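Putative lipoprotein (Pseudomonas protegens, PDB 4KT3) probably acts as the immunity protein that binds and neutralises a peptidoglycan-degrading glycoside hydrolase effector of type VI secretion, with which it forms a complex. Local coordinates at residues Leu87-Thr92 and Gln110-Met114; Pro42-Gly48 and Asp64-Asn70; Pro58-Tyr62 and Gln127-Leu131; Tyr79-Phe83 and Trp93-Ser97. All blocks are in the same frame, centred on the assembly; numbering follows the deposited sequence.

In the fold
From the N terminus, contact 2 is the first to close: it pairs strand 44-47 with strand 62-69 around a loop that already carries the first half of contact 3. The two cross, and a hydrogen bond between His-59 and Asp-64 links them. Strand 78-86 then lies beside strand 62-69, and contact 4 joins it to strand 92-94. Contact 1 begins in the turn of that hairpin and closes on helix 104-117, so contacts 1 and 4 alternate along the chain. Contact 3 spans both, bringing the loop before strand 62-69 to helix 125-129 near the C terminus. Together they tie one antiparallel sheet to its later helices, with contacts 1 and 2 on opposite sides of the chain's centre.

Contact 1 (Leu87-Thr92 and Gln110-Met114)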
loop_
_atom_site.group_PDB
_atom_site.type_symbol
_atom_site.label_atom_id
_atom_site.label_comp_id
_atom_site.label_asym_id
_atom_site.label_seq_id
_atom_site.Cartn_x
_atom_site.Cartn_y
_atom_site.Cartn_z
ATOM N N LEU B 87 1.889 11.318 13.679
ATOM C CA LEU B 87 1.051 12.380 14.204
ATOM C C LEU B 87 1.839 13.352 15.064
ATOM O O LEU B 87 1.484 14.519 15.157
ATOM C CB LEU B 87 -0.058 11.801 15.083
ATOM C CG LEU B 87 -1.288 11.210 14.433
ATOM C CD1 LEU B 87 -0.917 9.950 13.692
ATOM C CD2 LEU B 87 -2.325 10.922 15.507
ATOM N N ASN B 88 2.881 12.860 15.723
ATOM C CA ASN B 88 3.585 13.672 16.709
ATOM C C ASN B 88 4.841 14.368 16.198
ATOM O O ASN B 88 5.306 15.323 16.824
ATOM C CB ASN B 88 3.927 12.836 17.944
ATOM C CG ASN B 88 2.744 12.684 18.888
ATOM O OD1 ASN B 88 1.883 13.558 18.967
ATOM N ND2 ASN B 88 2.700 11.570 19.602
ATOM N N THR B 89 5.407 13.891 15.091
ATOM C CA THR B 89 6.643 14.485 14.562
ATOM C C THR B 89 6.616 14.777 13.065
ATOM O O THR B 89 7.496 15.474 12.558
ATOM C CB THR B 89 7.840 13.561 14.765
ATOM O OG1 THR B 89 7.662 12.405 13.939
ATOM C CG2 THR B 89 7.983 13.134 16.222
ATOM N N GLY B 90 5.624 14.235 12.359
ATOM C CA GLY B 90 5.577 14.317 10.913
ATOM C C GLY B 90 6.584 13.427 10.204
ATOM O O GLY B 90 6.710 13.491 8.977
ATOM N N ASP B 91 7.320 12.608 10.956
ATOM C CA ASP B 91 8.231 11.640 10.332
ATOM C C ASP B 91 7.437 10.819 9.328
ATOM O O ASP B 91 6.380 10.259 9.674
ATOM C CB ASP B 91 8.850 10.723 11.395
ATOM C CG ASP B 91 10.117 10.016 10.921
ATOM O OD1 ASP B 91 10.828 10.538 10.027
ATOM O OD2 ASP B 91 10.406 8.933 11.474
ATOM N N THR B 92 7.973 10.697 8.111
ATOM C CA THR B 92 7.265 10.048 7.012
ATOM C C THR B 92 8.092 8.913 6.408
ATOM O O THR B 92 9.237 9.116 5.998
ATOM C CB THR B 92 6.878 11.072 5.932
ATOM O OG1 THR B 92 6.027 12.061 6.514
ATOM C CG2 THR B 92 6.160 10.411 4.748
ATOM N N GLN B 110 8.629 19.253 9.885
ATOM C CA GLN B 110 8.745 18.348 11.021
ATOM C C GLN B 110 9.244 19.078 12.266
ATOM O O GLN B 110 8.753 18.834 13.365
ATOM C CB GLN B 110 9.652 17.173 10.667
ATOM C CG GLN B 110 9.009 16.283 9.600
ATOM C CD GLN B 110 9.976 15.346 8.904
ATOM O OE1 GLN B 110 11.170 15.613 8.817
ATOM N NE2 GLN B 110 9.453 14.241 8.388
ATOM N N ARG B 111 10.196 19.993 12.105
ATOM C CA ARG B 111 10.657 20.758 13.253
ATOM C C ARG B 111 9.525 21.622 13.807
ATOM O O ARG B 111 9.448 21.849 15.013
ATOM C CB ARG B 111 11.865 21.629 12.900
ATOM C CG ARG B 111 13.141 20.840 12.625
ATOM C CD ARG B 111 14.351 21.762 12.438
ATOM N NE ARG B 111 14.216 22.635 11.275
ATOM C CZ ARG B 111 14.654 22.358 10.047
ATOM N NH1 ARG B 111 15.266 21.217 9.785
ATOM N NH2 ARG B 111 14.483 23.243 9.068
ATOM N N ARG B 112 8.665 22.127 12.926
ATOM C CA ARG B 112 7.531 22.935 13.359
ATOM C C ARG B 112 6.530 22.069 14.119
ATOM O O ARG B 112 6.019 22.469 15.163
ATOM C CB ARG B 112 6.863 23.596 12.156
ATOM C CG ARG B 112 5.592 24.355 12.464
ATOM C CD ARG B 112 4.869 24.766 11.177
ATOM N NE ARG B 112 5.773 25.303 10.159
ATOM C CZ ARG B 112 5.419 25.528 8.894
ATOM N NH1 ARG B 112 6.303 26.010 8.031
ATOM N NH2 ARG B 112 4.180 25.267 8.488
ATOM N N VAL B 113 6.261 20.876 13.596
ATOM C CA VAL B 113 5.339 19.960 14.253
ATOM C C VAL B 113 5.863 19.603 15.641
ATOM O O VAL B 113 5.124 19.657 16.621
ATOM C CB VAL B 113 5.145 18.687 13.425
ATOM C CG1 VAL B 113 4.366 17.639 14.214
ATOM C CG2 VAL B 113 4.433 19.023 12.129
HETATM N N MSE B 114 7.144 19.259 15.723
HETATM C CA MSE B 114 7.743 18.851 16.995
HETATM C C MSE B 114 7.764 19.984 18.017
HETATM O O MSE B 114 7.634 19.737 19.214
HETATM C CB MSE B 114 9.155 18.286 16.779
HETATM C CG MSE B 114 9.133 16.876 16.171
HETATM SE SE MSE B 114 10.865 16.038 16.070
HETATM C CE MSE B 114 11.641 17.144 14.654
HETATM O O HOH W 1 10.631 11.805 7.434
#
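Thr-89 and Gly-90, in the turn between two strands, lie against helix 104-117: the Thr-89 and Met-114 CA atoms are 5.1 Å apart, as are those of Gly-90 and Gln-110. Gly-90, with a positive phi of 73°, has its CA close to the helix, and its carbonyl is the polar anchor. Gln-110, extended beyond CG, sends NE2 to Gly-90 O (2.9 Å, 168° at the hydrogen) from above the carbonyl plane, while Thr-92 OG1 bonds the same oxygen from the opposite face. NE2 also donates to a water, which accepts from Thr-92 N and lies 2.9 Å from Asp-91 OD1. That OD1 forms a salt bridge with Arg-100, and OD2 is hydrogen-bonded to Trp-93 NE1; Gln-110 OE1 is hydrogen-bonded to Arg-107 NH2. Farther along the helix, Val-113 sets CG1 3.6 Å from Asn-88 O, and selenomethionine Met-114 lays CG 3.8 Å from Thr-89 CB. Thr-89 OG1 takes the bond from Asp-91 N (3.0 Å) that defines an ST turn, and is also hydrogen-bonded to Glu-124 OE2. Because both NE2 hydrogens are used, the Gln-110 amide is probably held against rotation, and the buried Gly-90 carbonyl is satisfied twice.

Contact 2 (Pro42-Gly48 and Asp64-Asn70); sequences PGVFIDG and DFSLGYN
Backbone bonds knit Val-44 to Asp-47 against Ser-66 to Tyr-69 in an antiparallel ladder, strand directions 168° apart. Phe-45 and Gly-68 form one hydrogen-bonded pair (Phe-45 N to Gly-68 O 2.9 Å) and Asp-47 and Ser-66 the next (Asp-47 N to Ser-66 O 2.8 Å); Asn-70 N to Gly-43 O continues the ladder beyond the Val-44 and Tyr-69 pair. The aromatic contact is CH-pi: Phe-45, its CG set between the backbone N and the carbonyl carbon (chi1 61°), holds one ring face over Gly-68, whose CA stands 3.8 Å from the ring centroid. Ser-66 OG lies at that ring's edge. On the other face of the sheet apolar groups mesh: Leu-67 CD1 touches Val-44 CG1 and, at 3.9 Å, Ile-46 CG1, while Val-44 CG2 reaches Tyr-69 CD1 at 3.8 Å. Waters close the polar margins, one joining Gly-43 O to Asn-70 ND2, another Gly-48 O to Asp-64 O. Strand 44-47 is outermost on this side within the chain. Ile-46 and Phe-65 pack on helix 21-34, strand 78-86 flanks strand 62-69, and Asn-70 OD1 is hydrogen-bonded to Thr-77 of the same chain and to His-88 of the partner effector chain.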
loop_
_atom_site.group_PDB
_atom_site.type_symbol
_atom_site.label_atom_id
_atom_site.label_comp_id
_atom_site.label_asym_id
_atom_site.label_seq_id
_atom_site.Cartn_x
_atom_site.Cartn_y
_atom_site.Cartn_z
ATOM N N PRO B 42 -3.906 13.299 -14.276
ATOM C CA PRO B 42 -5.207 12.628 -14.148
ATOM C C PRO B 42 -5.096 11.147 -13.784
ATOM O O PRO B 42 -4.233 10.433 -14.289
ATOM C CB PRO B 42 -5.840 12.824 -15.533
ATOM C CG PRO B 42 -5.187 14.062 -16.059
ATOM C CD PRO B 42 -3.768 13.982 -15.573
ATOM N N GLY B 43 -5.975 10.703 -12.892
ATOM C CA GLY B 43 -5.986 9.319 -12.448
ATOM C C GLY B 43 -5.176 9.061 -11.194
ATOM O O GLY B 43 -5.321 8.009 -10.584
ATOM N N VAL B 44 -4.337 10.015 -10.800
ATOM C CA VAL B 44 -3.510 9.860 -9.610
ATOM C C VAL B 44 -4.267 10.294 -8.355
ATOM O O VAL B 44 -5.015 11.272 -8.377
ATOM C CB VAL B 44 -2.213 10.676 -9.721
ATOM C CG1 VAL B 44 -1.403 10.570 -8.446
ATOM C CG2 VAL B 44 -1.391 10.210 -10.918
ATOM N N PHE B 45 -4.069 9.571 -7.262
ATOM C CA PHE B 45 -4.741 9.909 -6.009
ATOM C C PHE B 45 -3.892 9.559 -4.801
ATOM O O PHE B 45 -3.053 8.673 -4.856
ATOM C CB PHE B 45 -6.043 9.127 -5.894
ATOM C CG PHE B 45 -5.841 7.641 -5.890
ATOM C CD1 PHE B 45 -5.479 6.986 -4.727
ATOM C CD2 PHE B 45 -5.987 6.906 -7.054
ATOM C CE1 PHE B 45 -5.280 5.630 -4.709
ATOM C CE2 PHE B 45 -5.792 5.542 -7.051
ATOM C CZ PHE B 45 -5.432 4.896 -5.878
ATOM N N ILE B 46 -4.130 10.275 -3.710
ATOM C CA ILE B 46 -3.669 9.867 -2.401
ATOM C C ILE B 46 -4.899 9.472 -1.604
ATOM O O ILE B 46 -5.866 10.227 -1.539
ATOM C CB ILE B 46 -2.925 11.005 -1.681
ATOM C CG1 ILE B 46 -1.602 11.294 -2.392
ATOM C CG2 ILE B 46 -2.666 10.650 -0.214
ATOM C CD1 ILE B 46 -0.859 12.485 -1.839
ATOM N N ASP B 47 -4.847 8.294 -0.987
ATOM C CA ASP B 47 -5.967 7.768 -0.219
ATOM C C ASP B 47 -5.553 7.563 1.235
ATOM O O ASP B 47 -4.657 6.759 1.524
ATOM C CB ASP B 47 -6.380 6.430 -0.818
ATOM C CG ASP B 47 -7.679 5.898 -0.261
ATOM O OD1 ASP B 47 -8.207 6.444 0.723
ATOM O OD2 ASP B 47 -8.171 4.901 -0.824
ATOM N N GLY B 48 -6.216 8.260 2.153
ATOM C CA GLY B 48 -5.927 8.105 3.570
ATOM C C GLY B 48 -6.948 7.258 4.311
ATOM O O GLY B 48 -6.863 7.119 5.529
ATOM N N ASP B 64 -1.743 6.302 7.825
ATOM C CA ASP B 64 -1.241 5.677 6.601
ATOM C C ASP B 64 -1.950 6.223 5.358
ATOM O O ASP B 64 -3.143 6.573 5.400
ATOM C CB ASP B 64 -1.440 4.160 6.637
ATOM C CG ASP B 64 -0.566 3.454 7.657
ATOM O OD1 ASP B 64 0.194 4.106 8.405
ATOM O OD2 ASP B 64 -0.680 2.210 7.720
ATOM N N PHE B 65 -1.219 6.262 4.243
ATOM C CA PHE B 65 -1.734 6.788 2.984
ATOM C C PHE B 65 -1.215 5.958 1.832
ATOM O O PHE B 65 -0.053 5.545 1.830
ATOM C CB PHE B 65 -1.272 8.236 2.763
ATOM C CG PHE B 65 -1.718 9.173 3.826
ATOM C CD1 PHE B 65 -2.934 9.832 3.716
ATOM C CD2 PHE B 65 -0.932 9.388 4.955
ATOM C CE1 PHE B 65 -3.358 10.690 4.707
ATOM C CE2 PHE B 65 -1.357 10.249 5.944
ATOM C CZ PHE B 65 -2.566 10.906 5.816
ATOM N N SER B 66 -2.071 5.710 0.849
ATOM C CA SER B 66 -1.616 5.069 -0.375
ATOM C C SER B 66 -1.571 6.091 -1.499
ATOM O O SER B 66 -2.372 7.027 -1.536
ATOM C CB SER B 66 -2.531 3.909 -0.754
ATOM O OG SER B 66 -3.793 4.372 -1.165
ATOM N N LEU B 67 -0.615 5.908 -2.405
ATOM C CA LEU B 67 -0.481 6.727 -3.595
ATOM C C LEU B 67 -0.702 5.811 -4.786
ATOM O O LEU B 67 -0.026 4.793 -4.941
ATOM C CB LEU B 67 0.907 7.334 -3.655
ATOM C CG LEU B 67 1.252 8.113 -4.925
ATOM C CD1 LEU B 67 0.351 9.330 -5.092
ATOM C CD2 LEU B 67 2.716 8.513 -4.886
ATOM N N GLY B 68 -1.667 6.154 -5.622
ATOM C CA GLY B 68 -2.052 5.260 -6.691
ATOM C C GLY B 68 -2.489 5.956 -7.954
ATOM O O GLY B 68 -2.575 7.178 -8.009
ATOM N N TYR B 69 -2.811 5.138 -8.950
ATOM C CA TYR B 69 -3.023 5.596 -10.296
ATOM C C TYR B 69 -3.964 4.651 -11.029
ATOM O O TYR B 69 -3.697 3.453 -11.099
ATOM C CB TYR B 69 -1.664 5.626 -10.993
ATOM C CG TYR B 69 -1.723 5.940 -12.460
ATOM C CD1 TYR B 69 -2.349 7.087 -12.903
ATOM C CD2 TYR B 69 -1.131 5.098 -13.399
ATOM C CE1 TYR B 69 -2.404 7.402 -14.234
ATOM C CE2 TYR B 69 -1.180 5.402 -14.748
ATOM C CZ TYR B 69 -1.825 6.564 -15.161
ATOM O OH TYR B 69 -1.900 6.919 -16.494
ATOM N N ASN B 70 -5.048 5.188 -11.593
ATOM C CA ASN B 70 -5.933 4.394 -12.454
ATOM C C ASN B 70 -5.819 4.850 -13.905
ATOM O O ASN B 70 -6.094 6.016 -14.243
ATOM C CB ASN B 70 -7.395 4.468 -11.997
ATOM C CG ASN B 70 -7.666 3.656 -10.746
ATOM O OD1 ASN B 70 -7.535 2.426 -10.742
ATOM N ND2 ASN B 70 -8.053 4.340 -9.671
HETATM O O HOH W 2 -8.275 7.155 -9.867
HETATM O O HOH W 3 -5.828 2.780 -1.433
HETATM O O HOH W 4 -4.852 7.926 7.095
#

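Contact 3 (Pro58-Tyr62 and Gln127-Leu131); sequences PHPGY and QREGL
His-59 to Tyr-62 make a type II beta turn, closed by Tyr-62 N to His-59 O at 3.0 Å, that approaches helix 125-129 and the residues that follow, with Gly-61 and Gln-127 CA atoms 5.9 Å apart. Direct contact between the two is by packing, and the polar links pass through water. Leu-131 is the wedge between the two rings: its CD2 sits over a face of Tyr-62, 4.1 Å from the ring centroid and offset toward the rim, in a CH-pi contact, and the same methyl lies 3.8 Å from His-59 CG. The other methyl, CD1, approaches Tyr-62 CZ at 3.9 Å. Tyr-62, whose CG stands anti to the carbonyl carbon (chi1 -59°), projects its ring past Gln-127 so that OH comes within 3.2 Å of Arg-128 CB. There the hydroxyl donates to a water (2.7 Å), which also accepts from Arg-128 NH1. The guanidinium is turned 89° from the phenol ring, with that water at its edge. A second water bonds Pro-60 O and Gln-127 O, using both its protons to bridge two carbonyls that could not bond each other, while Gln-127 CB packs against Pro-60 O. At the edge of the imidazole, His-59 CD2 faces Gly-130 O at 3.4 Å. His-59 ND1 is hydrogen-bonded to Asp-64 OD2 and NE2 to Asn-34 of the partner effector chain; Arg-128 NH1 is hydrogen-bonded to Leu-121 O, and NE forms a salt bridge with Glu-134. Tyr-62 rests on strand 78-86, and Leu-131 touches both that strand and Trp-93 of strand 92-94.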
loop_
_atom_site.group_PDB
_atom_site.type_symbol
_atom_site.label_atom_id
_atom_site.label_comp_id
_atom_site.label_asym_id
_atom_site.label_seq_id
_atom_site.Cartn_x
_atom_site.Cartn_y
_atom_site.Cartn_z
ATOM N N PRO B 58 -3.806 1.728 10.799
ATOM C CA PRO B 58 -3.121 0.429 10.906
ATOM C C PRO B 58 -1.828 0.430 11.709
ATOM O O PRO B 58 -1.439 -0.631 12.216
ATOM C CB PRO B 58 -2.835 0.063 9.442
ATOM C CG PRO B 58 -3.902 0.785 8.659
ATOM C CD PRO B 58 -4.039 2.105 9.392
ATOM N N HIS B 59 -1.160 1.579 11.813
ATOM C CA HIS B 59 0.122 1.664 12.512
ATOM C C HIS B 59 0.057 2.718 13.594
ATOM O O HIS B 59 0.097 3.906 13.301
ATOM C CB HIS B 59 1.249 1.948 11.520
ATOM C CG HIS B 59 1.446 0.814 10.571
ATOM N ND1 HIS B 59 0.869 0.780 9.318
ATOM C CD2 HIS B 59 2.070 -0.375 10.735
ATOM C CE1 HIS B 59 1.156 -0.371 8.739
ATOM N NE2 HIS B 59 1.875 -1.094 9.583
ATOM N N PRO B 60 -0.107 2.268 14.843
ATOM C CA PRO B 60 -0.240 3.190 15.976
ATOM C C PRO B 60 0.835 4.273 15.972
ATOM O O PRO B 60 2.020 3.977 15.791
ATOM C CB PRO B 60 -0.080 2.265 17.176
ATOM C CG PRO B 60 -0.675 0.953 16.690
ATOM C CD PRO B 60 -0.272 0.857 15.247
ATOM N N GLY B 61 0.408 5.521 16.150
ATOM C CA GLY B 61 1.328 6.651 16.134
ATOM C C GLY B 61 1.408 7.357 14.792
ATOM O O GLY B 61 1.995 8.443 14.700
ATOM N N TYR B 62 0.832 6.734 13.760
ATOM C CA TYR B 62 0.906 7.228 12.380
ATOM C C TYR B 62 -0.477 7.235 11.726
ATOM O O TYR B 62 -1.396 6.529 12.162
ATOM C CB TYR B 62 1.831 6.322 11.530
ATOM C CG TYR B 62 3.232 6.231 12.072
ATOM C CD1 TYR B 62 3.535 5.357 13.107
ATOM C CD2 TYR B 62 4.247 7.017 11.562
ATOM C CE1 TYR B 62 4.810 5.306 13.650
ATOM C CE2 TYR B 62 5.523 6.975 12.089
ATOM C CZ TYR B 62 5.805 6.113 13.120
ATOM O OH TYR B 62 7.075 6.067 13.654
ATOM N N GLN B 127 6.702 2.801 18.461
ATOM C CA GLN B 127 5.707 2.868 17.401
ATOM C C GLN B 127 6.410 2.765 16.052
ATOM O O GLN B 127 5.899 2.124 15.136
ATOM C CB GLN B 127 4.874 4.150 17.501
ATOM C CG GLN B 127 3.901 4.175 18.684
ATOM C CD GLN B 127 4.596 4.308 20.019
ATOM O OE1 GLN B 127 5.578 5.037 20.160
ATOM N NE2 GLN B 127 4.089 3.590 21.017
ATOM N N ARG B 128 7.565 3.408 15.912
ATOM C CA ARG B 128 8.296 3.333 14.659
ATOM C C ARG B 128 8.706 1.892 14.374
ATOM O O ARG B 128 8.622 1.431 13.230
ATOM C CB ARG B 128 9.525 4.265 14.649
ATOM C CG ARG B 128 10.276 4.266 13.319
ATOM C CD ARG B 128 11.273 5.420 13.220
ATOM N NE ARG B 128 12.169 5.452 14.372
ATOM C CZ ARG B 128 12.092 6.313 15.385
ATOM N NH1 ARG B 128 11.168 7.265 15.418
ATOM N NH2 ARG B 128 12.952 6.218 16.387
ATOM N N GLU B 129 9.122 1.171 15.412
ATOM C CA GLU B 129 9.481 -0.239 15.251
ATOM C C GLU B 129 8.302 -1.035 14.712
ATOM O O GLU B 129 8.485 -1.999 13.967
ATOM C CB GLU B 129 9.980 -0.833 16.567
ATOM C CG GLU B 129 11.361 -0.295 16.948
ATOM C CD GLU B 129 11.784 -0.639 18.366
ATOM O OE1 GLU B 129 11.004 -1.295 19.085
ATOM O OE2 GLU B 129 12.904 -0.238 18.757
ATOM N N GLY B 130 7.098 -0.601 15.074
ATOM C CA GLY B 130 5.869 -1.181 14.559
ATOM C C GLY B 130 5.634 -1.022 13.062
ATOM O O GLY B 130 4.694 -1.633 12.525
ATOM N N LEU B 131 6.450 -0.214 12.381
ATOM C CA LEU B 131 6.388 -0.150 10.920
ATOM C C LEU B 131 7.144 -1.312 10.274
ATOM O O LEU B 131 6.992 -1.575 9.089
ATOM C CB LEU B 131 6.959 1.174 10.394
ATOM C CG LEU B 131 6.352 2.456 10.961
ATOM C CD1 LEU B 131 7.037 3.680 10.334
ATOM C CD2 LEU B 131 4.852 2.485 10.730
HETATM O O HOH W 5 3.149 1.582 14.930
HETATM O O HOH W 6 8.957 8.006 13.589
#

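Contact 4 (Tyr79-Phe83 and Trp93-Ser97)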
loop_
_atom_site.group_PDB
_atom_site.type_symbol
_atom_site.label_atom_id
_atom_site.label_comp_id
_atom_site.label_asym_id
_atom_site.label_seq_id
_atom_site.Cartn_x
_atom_site.Cartn_y
_atom_site.Cartn_z
ATOM N N TYR B 79 -0.292 0.952 -7.797
ATOM C CA TYR B 79 0.101 1.669 -6.577
ATOM C C TYR B 79 1.591 1.995 -6.568
ATOM O O TYR B 79 2.427 1.188 -6.970
ATOM C CB TYR B 79 -0.313 0.880 -5.339
ATOM C CG TYR B 79 -1.814 0.730 -5.250
ATOM C CD1 TYR B 79 -2.594 1.710 -4.650
ATOM C CD2 TYR B 79 -2.457 -0.367 -5.819
ATOM C CE1 TYR B 79 -3.976 1.581 -4.590
ATOM C CE2 TYR B 79 -3.818 -0.505 -5.757
ATOM C CZ TYR B 79 -4.577 0.472 -5.153
ATOM O OH TYR B 79 -5.929 0.321 -5.092
ATOM N N TRP B 80 1.905 3.211 -6.150
ATOM C CA TRP B 80 3.262 3.725 -6.208
ATOM C C TRP B 80 3.890 3.845 -4.822
ATOM O O TRP B 80 5.109 3.948 -4.692
ATOM C CB TRP B 80 3.255 5.103 -6.874
ATOM C CG TRP B 80 2.893 5.081 -8.338
ATOM C CD1 TRP B 80 2.912 4.006 -9.179
ATOM C CD2 TRP B 80 2.472 6.200 -9.123
ATOM N NE1 TRP B 80 2.525 4.394 -10.447
ATOM C CE2 TRP B 80 2.245 5.734 -10.435
ATOM C CE3 TRP B 80 2.255 7.549 -8.840
ATOM C CZ2 TRP B 80 1.819 6.572 -11.467
ATOM C CZ3 TRP B 80 1.833 8.383 -9.867
ATOM C CH2 TRP B 80 1.617 7.890 -11.162
ATOM N N GLY B 81 3.063 3.865 -3.786
ATOM C CA GLY B 81 3.588 3.956 -2.439
ATOM C C GLY B 81 2.558 3.714 -1.352
ATOM O O GLY B 81 1.366 3.964 -1.535
ATOM N N LEU B 82 3.047 3.239 -0.210
ATOM C CA LEU B 82 2.271 3.125 1.014
ATOM C C LEU B 82 3.098 3.839 2.068
ATOM O O LEU B 82 4.236 3.457 2.326
ATOM C CB LEU B 82 2.057 1.658 1.409
ATOM C CG LEU B 82 1.354 1.420 2.756
ATOM C CD1 LEU B 82 -0.018 2.079 2.810
ATOM C CD2 LEU B 82 1.212 -0.084 3.053
ATOM N N PHE B 83 2.532 4.882 2.664
ATOM C CA PHE B 83 3.270 5.774 3.550
ATOM C C PHE B 83 2.648 5.819 4.929
ATOM O O PHE B 83 1.431 5.705 5.079
ATOM C CB PHE B 83 3.279 7.193 2.971
ATOM C CG PHE B 83 3.854 7.274 1.586
ATOM C CD1 PHE B 83 3.031 7.166 0.471
ATOM C CD2 PHE B 83 5.217 7.440 1.397
ATOM C CE1 PHE B 83 3.569 7.229 -0.816
ATOM C CE2 PHE B 83 5.757 7.511 0.111
ATOM C CZ PHE B 83 4.932 7.404 -0.989
ATOM N N TRP B 93 7.493 7.723 6.370
ATOM C CA TRP B 93 8.138 6.536 5.828
ATOM C C TRP B 93 7.322 5.915 4.705
ATOM O O TRP B 93 6.096 5.860 4.765
ATOM C CB TRP B 93 8.299 5.472 6.920
ATOM C CG TRP B 93 9.364 5.775 7.917
ATOM C CD1 TRP B 93 9.292 6.664 8.954
ATOM C CD2 TRP B 93 10.662 5.188 7.979
ATOM N NE1 TRP B 93 10.472 6.671 9.657
ATOM C CE2 TRP B 93 11.333 5.773 9.077
ATOM C CE3 TRP B 93 11.328 4.228 7.216
ATOM C CZ2 TRP B 93 12.631 5.420 9.429
ATOM C CZ3 TRP B 93 12.618 3.878 7.571
ATOM C CH2 TRP B 93 13.259 4.482 8.659
ATOM N N GLU B 94 8.018 5.418 3.690
ATOM C CA GLU B 94 7.413 4.501 2.734
ATOM C C GLU B 94 7.672 3.113 3.313
ATOM O O GLU B 94 8.828 2.709 3.458
ATOM C CB GLU B 94 8.052 4.652 1.357
ATOM C CG GLU B 94 7.112 4.329 0.199
ATOM C CD GLU B 94 6.830 2.845 0.054
ATOM O OE1 GLU B 94 7.645 2.036 0.528
ATOM O OE2 GLU B 94 5.784 2.479 -0.529
ATOM N N ILE B 95 6.609 2.395 3.666
ATOM C CA ILE B 95 6.757 1.228 4.533
ATOM C C ILE B 95 6.825 -0.125 3.801
ATOM O O ILE B 95 6.883 -1.183 4.435
ATOM C CB ILE B 95 5.699 1.214 5.667
ATOM C CG1 ILE B 95 4.265 1.199 5.123
ATOM C CG2 ILE B 95 5.891 2.421 6.566
ATOM C CD1 ILE B 95 3.228 0.876 6.203
ATOM N N ASN B 96 6.842 -0.089 2.470
ATOM C CA ASN B 96 7.179 -1.277 1.698
ATOM C C ASN B 96 8.668 -1.296 1.342
ATOM O O ASN B 96 9.349 -2.293 1.564
ATOM C CB ASN B 96 6.301 -1.367 0.450
ATOM C CG ASN B 96 4.921 -1.867 0.769
ATOM O OD1 ASN B 96 4.752 -2.697 1.668
ATOM N ND2 ASN B 96 3.924 -1.371 0.056
ATOM N N SER B 97 9.169 -0.179 0.820
ATOM C CA SER B 97 10.595 -0.019 0.556
ATOM C C SER B 97 11.382 0.298 1.823
ATOM O O SER B 97 12.608 0.216 1.834
ATOM C CB SER B 97 10.814 1.091 -0.469
ATOM O OG SER B 97 10.419 2.349 0.056
#
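Glu-94 leaves its backbone with CG roughly anti to N (chi1 -150°) and bends at chi2 (-73°), a shape that carries its carboxylate back to Leu-82. OE2 accepts from Leu-82 N at 2.9 Å, a nearly straight bond (168°) that arrives on the anti side and somewhat out of the carboxylate plane. The other oxygen, OE1, is gripped three times by the loop that follows, by Asn-96 N, by Ser-97 N at 2.7 Å and by Ser-97 OG, so the group is probably fixed in rotation. Only one bridge, the non-hydrogen-bonded pair of Phe-83 with Glu-94 (CA atoms 4.4 Å apart), joins the strands here; beyond it, Ile-95 N bonds Leu-82 O at 2.9 Å. Leu-82 CG packs on Ile-95 CG1 at 3.8 Å, and Glu-94 CG lies 3.5 Å from Phe-83 CE2. OE2 also bonds Tyr-163 of the partner effector chain, as does Asn-96 ND2, so the carboxylate that braces this hairpin is part of the interface between the two proteins. Trp-80 and Gly-81 face Leu-67 together as a classic beta bulge in strand 78-86, which runs between strands 62-69 and 92-94. Phe-83 packs on Leu-28 and Leu-32 of helix 21-34.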